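Local coordinates for sugar ABC transporter (Sugar-binding protein) (Bacillus halodurans, PDB 4YO7) that binds myo-inositol and probably serves as the carbohydrate-binding component of an ABC-type sugar uptake system, at residues Q45-V50 and P74-F80; N85-Q90 and V107-D111; A115-N120 and F136-A142. All blocks are in the same frame, centred on the assembly; numbering follows the deposited sequence.

How the contacts relate
All three contacts lie in the lobe built on the six-stranded parallel sheet. They follow one another along the chain. Contact 1 pairs the edge strand 76-82 with strand 46-52. Helix 87-100 comes next and opens contact 2, whose centre is about 20 Å from that of contact 1. Contact 2 lies nearest the ligand: the side chain of Asn-108 is about 5 Å from the bound myo-inositol. The side chain of Val-50 in contact 1 is about 13 Å from it, that of Phe-136 in contact 3 about 11 Å. Contacts 2 and 3 touch, with centres about 13 Å apart. Pro-109 packs on Ala-115 and Phe-136, and Gln-90 and Val-107 on Ile-118.

Contact 1 of 3, residues Q45-V50 and P74-F80; sequences QKVIGV and PDFEFIF
Lys-46 to Val-50 pair in parallel with Phe-76 to Phe-80. The backbone ladder has five bonds, from Lys-46 N to Asp-75 O at the start to Val-50 N to Ile-79 O (2.8 Å) at the end. Between them, Glu-77 N binds Lys-46 O, Ile-48 N binds Glu-77 O, and Ile-79 N binds Ile-48 O. The axes of the short segments 46-50 and 76-80 diverge by 20°.

A polar clasp closes the start of the ladder. The chain of Gln-45 bends at chi2 (-69°), which brings its amide to the start of strand 76-82. Gln-45 NE2 gives one N-H to Pro-74 O (3.1 Å) and the other to Glu-77 OE2 (2.8 Å), both close to the amide plane. Glu-77 OE2 is met on its anti side, well out of the carboxylate plane.

Apolar contacts lie on both faces, most of them beside Lys-46, Ile-48 and Val-50. There, Lys-46 CB sits over a face of the Phe-76 ring, a CH-pi contact 3.7 Å from the centroid. Ile-48 CD1 reaches both Phe-76 CE2 and Phe-78 CE2, at 3.7 Å each. Val-50 lies alongside Phe-80. On the other face, Val-47 CG1 meets Ile-79 CD1 at 4.0 Å. A serine in place of Phe-76 would probably open a gap beneath Lys-46 CB and leave Ile-48 CD1 without one of its two aromatic neighbours.

The pair belongs to a beta-alpha-beta unit with helix 57-70. That helix packs on Val-50, Phe-78 and Phe-80, and helix 284-299 on Ile-48 and Phe-76. Helix 87-100 meets Ile-79 on the other face. Strand 104-107 continues the sheet beyond Gly-49.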
loop_
_atom_site.group_PDB
_atom_site.type_symbol
_atom_site.label_atom_id
_atom_site.label_comp_id
_atom_site.label_asym_id
_atom_site.label_seq_id
_atom_site.Cartn_x
_atom_site.Cartn_y
_atom_site.Cartn_z
ATOM N N GLN A 45 -12.756 30.790 -0.342
ATOM C CA GLN A 45 -12.503 29.439 -0.841
ATOM C C GLN A 45 -11.566 28.752 0.124
ATOM O O GLN A 45 -10.619 29.361 0.607
ATOM C CB GLN A 45 -11.863 29.451 -2.229
ATOM C CG GLN A 45 -12.772 29.793 -3.338
ATOM C CD GLN A 45 -13.793 28.717 -3.574
ATOM O OE1 GLN A 45 -14.927 28.836 -3.130
ATOM N NE2 GLN A 45 -13.398 27.652 -4.281
ATOM N N LYS A 46 -11.846 27.489 0.415
ATOM C CA LYS A 46 -10.973 26.690 1.266
ATOM C C LYS A 46 -9.970 25.934 0.392
ATOM O O LYS A 46 -10.168 25.792 -0.792
ATOM C CB LYS A 46 -11.789 25.739 2.128
ATOM C CG LYS A 46 -12.452 26.468 3.295
ATOM C CD LYS A 46 -13.168 25.551 4.217
ATOM C CE LYS A 46 -14.218 26.302 5.034
ATOM N NZ LYS A 46 -13.617 27.399 5.803
ATOM N N VAL A 47 -8.861 25.524 0.992
ATOM C CA VAL A 47 -7.777 24.903 0.244
ATOM C C VAL A 47 -7.312 23.688 1.000
ATOM O O VAL A 47 -7.079 23.760 2.194
ATOM C CB VAL A 47 -6.578 25.869 0.045
ATOM C CG1 VAL A 47 -5.476 25.219 -0.803
ATOM C CG2 VAL A 47 -7.045 27.170 -0.617
ATOM N N ILE A 48 -7.137 22.585 0.286
ATOM C CA ILE A 48 -6.525 21.398 0.846
ATOM C C ILE A 48 -5.255 21.084 0.077
ATOM O O ILE A 48 -5.278 21.014 -1.143
ATOM C CB ILE A 48 -7.489 20.208 0.827
ATOM C CG1 ILE A 48 -8.598 20.456 1.852
ATOM C CG2 ILE A 48 -6.771 18.894 1.161
ATOM C CD1 ILE A 48 -9.745 19.461 1.821
ATOM N N GLY A 49 -4.162 20.883 0.816
ATOM C CA GLY A 49 -2.894 20.511 0.214
ATOM C C GLY A 49 -2.686 19.014 0.359
ATOM O O GLY A 49 -2.851 18.488 1.431
ATOM N N VAL A 50 -2.325 18.349 -0.732
ATOM C CA VAL A 50 -2.096 16.909 -0.736
ATOM C C VAL A 50 -0.687 16.618 -1.212
ATOM O O VAL A 50 -0.260 17.163 -2.226
ATOM C CB VAL A 50 -3.087 16.216 -1.664
ATOM C CG1 VAL A 50 -2.931 14.691 -1.653
ATOM C CG2 VAL A 50 -4.482 16.603 -1.253
ATOM N N PRO A 74 -17.000 22.352 -4.710
ATOM C CA PRO A 74 -16.652 23.525 -5.513
ATOM C C PRO A 74 -16.192 24.699 -4.665
ATOM O O PRO A 74 -15.624 25.638 -5.199
ATOM C CB PRO A 74 -17.954 23.835 -6.263
ATOM C CG PRO A 74 -19.029 23.233 -5.453
ATOM C CD PRO A 74 -18.439 22.041 -4.764
ATOM N N ASP A 75 -16.420 24.625 -3.363
ATOM C CA ASP A 75 -15.945 25.641 -2.433
ATOM C C ASP A 75 -14.519 25.355 -1.944
ATOM O O ASP A 75 -14.001 26.080 -1.105
ATOM C CB ASP A 75 -16.899 25.759 -1.234
ATOM C CG ASP A 75 -17.204 24.417 -0.560
ATOM O OD1 ASP A 75 -17.215 23.343 -1.224
ATOM O OD2 ASP A 75 -17.469 24.448 0.663
ATOM N N PHE A 76 -13.898 24.314 -2.488
ATOM C CA PHE A 76 -12.522 23.959 -2.168
ATOM C C PHE A 76 -11.638 24.006 -3.385
ATOM O O PHE A 76 -12.071 23.657 -4.488
ATOM C CB PHE A 76 -12.425 22.561 -1.597
ATOM C CG PHE A 76 -12.787 22.471 -0.163
ATOM C CD1 PHE A 76 -14.101 22.557 0.242
ATOM C CD2 PHE A 76 -11.804 22.314 0.793
ATOM C CE1 PHE A 76 -14.427 22.466 1.588
ATOM C CE2 PHE A 76 -12.130 22.211 2.118
ATOM C CZ PHE A 76 -13.446 22.304 2.515
ATOM N N GLU A 77 -10.394 24.414 -3.170
ATOM C CA GLU A 77 -9.323 24.191 -4.129
ATOM C C GLU A 77 -8.424 23.090 -3.586
ATOM O O GLU A 77 -8.143 23.076 -2.405
ATOM C CB GLU A 77 -8.489 25.454 -4.335
ATOM C CG GLU A 77 -9.308 26.695 -4.557
ATOM C CD GLU A 77 -10.114 26.638 -5.846
ATOM O OE1 GLU A 77 -9.682 25.936 -6.784
ATOM O OE2 GLU A 77 -11.179 27.296 -5.916
ATOM N N PHE A 78 -7.969 22.194 -4.446
ATOM C CA PHE A 78 -7.004 21.163 -4.020
ATOM C C PHE A 78 -5.660 21.338 -4.705
ATOM O O PHE A 78 -5.597 21.634 -5.893
ATOM C CB PHE A 78 -7.548 19.760 -4.310
ATOM C CG PHE A 78 -8.700 19.375 -3.433
ATOM C CD1 PHE A 78 -9.952 19.914 -3.640
ATOM C CD2 PHE A 78 -8.526 18.486 -2.394
ATOM C CE1 PHE A 78 -11.003 19.566 -2.827
ATOM C CE2 PHE A 78 -9.586 18.137 -1.585
ATOM C CZ PHE A 78 -10.812 18.673 -1.808
ATOM N N ILE A 79 -4.577 21.175 -3.948
ATOM C CA ILE A 79 -3.231 21.173 -4.513
ATOM C C ILE A 79 -2.729 19.751 -4.431
ATOM O O ILE A 79 -2.450 19.263 -3.345
ATOM C CB ILE A 79 -2.264 22.102 -3.760
ATOM C CG1 ILE A 79 -2.807 23.536 -3.735
ATOM C CG2 ILE A 79 -0.892 22.091 -4.416
ATOM C CD1 ILE A 79 -2.103 24.404 -2.718
ATOM N N PHE A 80 -2.645 19.079 -5.580
ATOM C CA PHE A 80 -2.207 17.677 -5.631
ATOM C C PHE A 80 -0.740 17.617 -6.010
ATOM O O PHE A 80 -0.384 17.761 -7.180
ATOM C CB PHE A 80 -3.053 16.863 -6.620
ATOM C CG PHE A 80 -4.391 16.474 -6.074
ATOM C CD1 PHE A 80 -5.537 17.127 -6.498
ATOM C CD2 PHE A 80 -4.497 15.486 -5.088
ATOM C CE1 PHE A 80 -6.768 16.785 -5.987
ATOM C CE2 PHE A 80 -5.749 15.149 -4.567
ATOM C CZ PHE A 80 -6.878 15.811 -5.032
#

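Contact 2 of 3, residues N85-Q90 and V107-D111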
loop_
_atom_site.group_PDB
_atom_site.type_symbol
_atom_site.label_atom_id
_atom_site.label_comp_id
_atom_site.label_asym_id
_atom_site.label_seq_id
_atom_site.Cartn_x
_atom_site.Cartn_y
_atom_site.Cartn_z
ATOM N N ASN A 85 9.047 10.136 -4.225
ATOM C CA ASN A 85 9.814 9.322 -3.275
ATOM C C ASN A 85 10.948 10.036 -2.565
ATOM O O ASN A 85 11.875 9.399 -2.077
ATOM C CB ASN A 85 10.386 8.097 -3.999
ATOM C CG ASN A 85 9.309 7.214 -4.563
ATOM O OD1 ASN A 85 8.426 6.764 -3.830
ATOM N ND2 ASN A 85 9.350 6.970 -5.879
ATOM N N ASP A 86 10.853 11.357 -2.485
ATOM C CA ASP A 86 11.892 12.201 -1.906
ATOM C C ASP A 86 11.357 12.900 -0.645
ATOM O O ASP A 86 10.457 13.732 -0.726
ATOM C CB ASP A 86 12.343 13.215 -2.959
ATOM C CG ASP A 86 13.502 14.089 -2.504
ATOM O OD1 ASP A 86 13.593 14.432 -1.316
ATOM O OD2 ASP A 86 14.315 14.476 -3.367
ATOM N N SER A 87 11.898 12.539 0.517
ATOM C CA SER A 87 11.361 13.085 1.772
ATOM C C SER A 87 11.632 14.566 1.907
ATOM O O SER A 87 10.847 15.271 2.524
ATOM C CB SER A 87 11.923 12.363 2.994
ATOM O OG SER A 87 13.314 12.462 2.997
ATOM N N THR A 88 12.724 15.054 1.327
ATOM C CA THR A 88 12.993 16.486 1.370
ATOM C C THR A 88 11.970 17.247 0.538
ATOM O O THR A 88 11.471 18.303 0.938
ATOM C CB THR A 88 14.412 16.795 0.879
ATOM O OG1 THR A 88 15.346 16.073 1.696
ATOM C CG2 THR A 88 14.715 18.273 0.980
ATOM N N GLN A 89 11.622 16.698 -0.612
ATOM C CA GLN A 89 10.570 17.294 -1.421
ATOM C C GLN A 89 9.226 17.272 -0.705
ATOM O O GLN A 89 8.499 18.264 -0.736
ATOM C CB GLN A 89 10.485 16.569 -2.762
ATOM C CG GLN A 89 9.519 17.147 -3.742
ATOM C CD GLN A 89 9.845 16.688 -5.165
ATOM O OE1 GLN A 89 11.004 16.692 -5.573
ATOM N NE2 GLN A 89 8.838 16.264 -5.902
ATOM N N GLN A 90 8.892 16.166 -0.039
ATOM C CA GLN A 90 7.631 16.099 0.694
ATOM C C GLN A 90 7.602 17.119 1.817
ATOM O O GLN A 90 6.583 17.785 2.011
ATOM C CB GLN A 90 7.374 14.708 1.254
ATOM C CG GLN A 90 5.999 14.575 1.861
ATOM C CD GLN A 90 5.586 13.118 2.009
ATOM O OE1 GLN A 90 6.172 12.373 2.794
ATOM N NE2 GLN A 90 4.591 12.708 1.244
ATOM N N VAL A 107 -1.295 13.827 3.728
ATOM C CA VAL A 107 0.025 13.259 3.416
ATOM C C VAL A 107 -0.003 11.736 3.354
ATOM O O VAL A 107 -0.566 11.078 4.214
ATOM C CB VAL A 107 1.090 13.657 4.460
ATOM C CG1 VAL A 107 2.428 12.944 4.213
ATOM C CG2 VAL A 107 1.304 15.147 4.436
ATOM N N ASN A 108 0.618 11.214 2.305
ATOM C CA ASN A 108 1.002 9.807 2.165
ATOM C C ASN A 108 2.558 9.715 2.357
ATOM O O ASN A 108 3.293 10.083 1.454
ATOM C CB ASN A 108 0.517 9.362 0.777
ATOM C CG ASN A 108 1.027 8.028 0.355
ATOM O OD1 ASN A 108 1.791 7.937 -0.589
ATOM N ND2 ASN A 108 0.547 6.959 1.003
ATOM N N PRO A 109 3.054 9.328 3.560
ATOM C CA PRO A 109 4.468 9.634 3.868
ATOM C C PRO A 109 5.494 8.835 3.091
ATOM O O PRO A 109 5.370 7.633 2.979
ATOM C CB PRO A 109 4.627 9.277 5.346
ATOM C CG PRO A 109 3.294 8.855 5.834
ATOM C CD PRO A 109 2.287 8.923 4.760
ATOM N N VAL A 110 6.522 9.524 2.624
ATOM C CA VAL A 110 7.637 8.891 1.955
ATOM C C VAL A 110 8.361 7.918 2.871
ATOM O O VAL A 110 8.727 6.831 2.442
ATOM C CB VAL A 110 8.589 9.970 1.405
ATOM C CG1 VAL A 110 9.922 9.368 0.922
ATOM C CG2 VAL A 110 7.870 10.720 0.287
ATOM N N ASP A 111 8.551 8.274 4.133
ATOM C CA ASP A 111 9.209 7.356 5.062
ATOM C C ASP A 111 8.780 7.625 6.498
ATOM O O ASP A 111 8.212 8.661 6.800
ATOM C CB ASP A 111 10.733 7.435 4.923
ATOM C CG ASP A 111 11.324 8.715 5.501
ATOM O OD1 ASP A 111 11.692 9.592 4.707
ATOM O OD2 ASP A 111 11.433 8.851 6.738
HETATM O O HOH W 1 13.885 10.904 5.572
HETATM O O HOH W 2 7.457 11.237 4.905
#
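Gln-90 OE1 is gripped by two donors. Val-110 N donates to Gln-90 OE1 at 2.9 Å in a nearly straight bond (168°), tilted a little from the plane of the side-chain carbonyl. Water 2 donates to Gln-90 OE1 at 2.7 Å and accepts from Asp-111 N. The other end of the amide works in the opposite sense. Gln-90 NE2 donates to Asn-108 O (2.9 Å), approaching from above the carbonyl plane of Asn-108 while that oxygen stays in the plane of the glutamine amide. NE2 also bonds Ser-51 OG. With chi1 at -173°, Gln-90 CG points away from its own backbone N, and the extended chain carries the amide across to the 108-110 backbone.

The two branches of Val-110 meet different parts of 85-90. Val-110 CG2 lies 3.4 Å from Gln-90 OE1, and Val-110 CG1 reaches Asn-85 O at 3.6 Å. Val-107 CG1 touches Gln-90 NE2 at 3.7 Å.

A second water links the helix starts. Water 1 donates to Asp-111 OD1 (2.7 Å) and also bonds Ser-87 OG. Each helix has an aspartate N-cap. Asp-86 OD1 takes the N-H of Gln-89 and, weakly, that of Thr-88. Asp-111 OD2 takes the N-H of Ser-114.

The glutamine amide thus pairs its acceptor with a backbone N-H and its donor with a backbone carbonyl. This probably fixes which way round the amide sits. It also ties helix 87-100 to the loop that carries Asn-108 close to the inositol pocket.

Contact 3 of 3, residues A115-N120 and F136-A142; sequences AVDIVN and FDGVDQA
Helix 112-125 faces a loop that makes a type II turn from Phe-136 to Val-139 and then a short 3-10 segment, 139-141; the backbones come nearest at Val-119 and Ala-142, with CA atoms 6.0 Å apart. The contact is mainly apolar. Ala-115 CB stands over the centre of the Phe-136 ring, a CH-pi contact 3.6 Å from the centroid and only 9° off the normal. Val-139 CA lies over the opposite face, nearer its rim, so the ring is held between helix and turn. A chi1 of 54° sets Phe-136 CG between its backbone N and carbonyl carbon and directs the ring at the helix. Val-119 CG2 meets Phe-136 CZ at 3.5 Å. Val-119 CG1 rests on the backbone of Gln-141, 3.7 Å from Gln-141 O. Val-116 CG2 touches Asp-137 O at 3.5 Å.

At the margin, water 3 donates to Gln-141 OE1 and accepts weakly from Asn-120 ND2. Asn-123, one helical turn further on, bonds Gln-141 O. Strand 129-132 lies beneath, where Ile-131 touches Val-119, Phe-136 and Ala-142. The loop therefore packs along helix 112-125 as it leads from strand 129-132 to strand 144-147.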
loop_
_atom_site.group_PDB
_atom_site.type_symbol
_atom_site.label_atom_id
_atom_site.label_comp_id
_atom_site.label_asym_id
_atom_site.label_seq_id
_atom_site.Cartn_x
_atom_site.Cartn_y
_atom_site.Cartn_z
ATOM N N ALA A 115 7.995 11.318 8.453
ATOM C CA ALA A 115 6.566 11.405 8.763
ATOM C C ALA A 115 6.356 12.068 10.124
ATOM O O ALA A 115 5.424 12.858 10.313
ATOM C CB ALA A 115 5.927 10.035 8.751
ATOM N N VAL A 116 7.176 11.691 11.102
ATOM C CA VAL A 116 7.018 12.250 12.454
ATOM C C VAL A 116 7.301 13.744 12.466
ATOM O O VAL A 116 6.564 14.524 13.076
ATOM C CB VAL A 116 7.949 11.538 13.469
ATOM C CG1 VAL A 116 7.845 12.164 14.863
ATOM C CG2 VAL A 116 7.592 10.069 13.532
ATOM N N ASP A 117 8.363 14.156 11.787
ATOM C CA ASP A 117 8.676 15.574 11.696
ATOM C C ASP A 117 7.565 16.363 10.989
ATOM O O ASP A 117 7.240 17.493 11.383
ATOM C CB ASP A 117 9.995 15.782 10.966
ATOM C CG ASP A 117 11.166 15.139 11.679
ATOM O OD1 ASP A 117 11.208 15.167 12.920
ATOM O OD2 ASP A 117 12.031 14.588 10.988
ATOM N N ILE A 118 7.002 15.772 9.939
ATOM C CA ILE A 118 5.900 16.385 9.212
ATOM C C ILE A 118 4.689 16.576 10.115
ATOM O O ILE A 118 4.129 17.669 10.185
ATOM C CB ILE A 118 5.519 15.524 7.978
ATOM C CG1 ILE A 118 6.608 15.664 6.905
ATOM C CG2 ILE A 118 4.142 15.915 7.430
ATOM C CD1 ILE A 118 6.448 14.722 5.708
ATOM N N VAL A 119 4.259 15.520 10.802
ATOM C CA VAL A 119 3.110 15.650 11.692
ATOM C C VAL A 119 3.369 16.656 12.815
ATOM O O VAL A 119 2.500 17.470 13.134
ATOM C CB VAL A 119 2.711 14.274 12.266
ATOM C CG1 VAL A 119 1.610 14.412 13.296
ATOM C CG2 VAL A 119 2.229 13.385 11.162
ATOM N N ASN A 120 4.571 16.645 13.382
ATOM C CA ASN A 120 4.900 17.615 14.418
ATOM C C ASN A 120 4.774 19.048 13.929
ATOM O O ASN A 120 4.203 19.906 14.616
ATOM C CB ASN A 120 6.315 17.386 14.944
ATOM C CG ASN A 120 6.416 16.155 15.825
ATOM O OD1 ASN A 120 5.434 15.731 16.438
ATOM N ND2 ASN A 120 7.616 15.591 15.917
ATOM N N PHE A 136 2.877 4.908 10.367
ATOM C CA PHE A 136 4.198 5.042 10.949
ATOM C C PHE A 136 4.028 5.112 12.441
ATOM O O PHE A 136 2.937 5.440 12.927
ATOM C CB PHE A 136 4.891 6.296 10.450
ATOM C CG PHE A 136 4.090 7.543 10.655
ATOM C CD1 PHE A 136 3.112 7.907 9.757
ATOM C CD2 PHE A 136 4.339 8.376 11.733
ATOM C CE1 PHE A 136 2.396 9.063 9.944
ATOM C CE2 PHE A 136 3.593 9.534 11.915
ATOM C CZ PHE A 136 2.640 9.868 11.020
ATOM N N ASP A 137 5.100 4.796 13.177
ATOM C CA ASP A 137 5.097 4.971 14.617
ATOM C C ASP A 137 4.982 6.445 14.939
ATOM O O ASP A 137 5.856 7.243 14.571
ATOM C CB ASP A 137 6.364 4.381 15.246
ATOM C CG ASP A 137 6.405 2.870 15.208
ATOM O OD1 ASP A 137 5.421 2.209 14.824
ATOM O OD2 ASP A 137 7.456 2.329 15.599
ATOM N N GLY A 138 3.860 6.821 15.547
ATOM C CA GLY A 138 3.575 8.214 15.814
ATOM C C GLY A 138 2.315 8.711 15.146
ATOM O O GLY A 138 1.938 9.847 15.343
ATOM N N VAL A 139 1.670 7.856 14.359
ATOM C CA VAL A 139 0.505 8.247 13.574
ATOM C C VAL A 139 -0.651 8.767 14.419
ATOM O O VAL A 139 -1.481 9.531 13.922
ATOM C CB VAL A 139 0.007 7.039 12.725
ATOM C CG1 VAL A 139 -0.551 5.906 13.592
ATOM C CG2 VAL A 139 -1.025 7.483 11.640
ATOM N N ASP A 140 -0.717 8.366 15.686
ATOM C CA ASP A 140 -1.839 8.823 16.511
ATOM C C ASP A 140 -1.692 10.296 16.895
ATOM O O ASP A 140 -2.591 10.866 17.534
ATOM C CB ASP A 140 -2.064 7.915 17.760
ATOM C CG ASP A 140 -0.957 7.959 18.783
ATOM O OD1 ASP A 140 -0.121 8.898 18.770
ATOM O OD2 ASP A 140 -0.989 7.052 19.666
ATOM N N GLN A 141 -0.612 10.941 16.452
ATOM C CA GLN A 141 -0.469 12.376 16.642
ATOM C C GLN A 141 -1.089 13.140 15.474
ATOM O O GLN A 141 -1.290 14.348 15.548
ATOM C CB GLN A 141 1.009 12.752 16.815
ATOM C CG GLN A 141 1.521 12.325 18.167
ATOM C CD GLN A 141 3.020 12.198 18.225
ATOM O OE1 GLN A 141 3.748 13.124 17.862
ATOM N NE2 GLN A 141 3.497 11.041 18.686
ATOM N N ALA A 142 -1.420 12.442 14.401
ATOM C CA ALA A 142 -2.075 13.082 13.283
ATOM C C ALA A 142 -3.553 13.259 13.592
ATOM O O ALA A 142 -4.039 12.761 14.590
ATOM C CB ALA A 142 -1.888 12.265 12.001
HETATM O O HOH W 3 6.975 13.109 18.290
#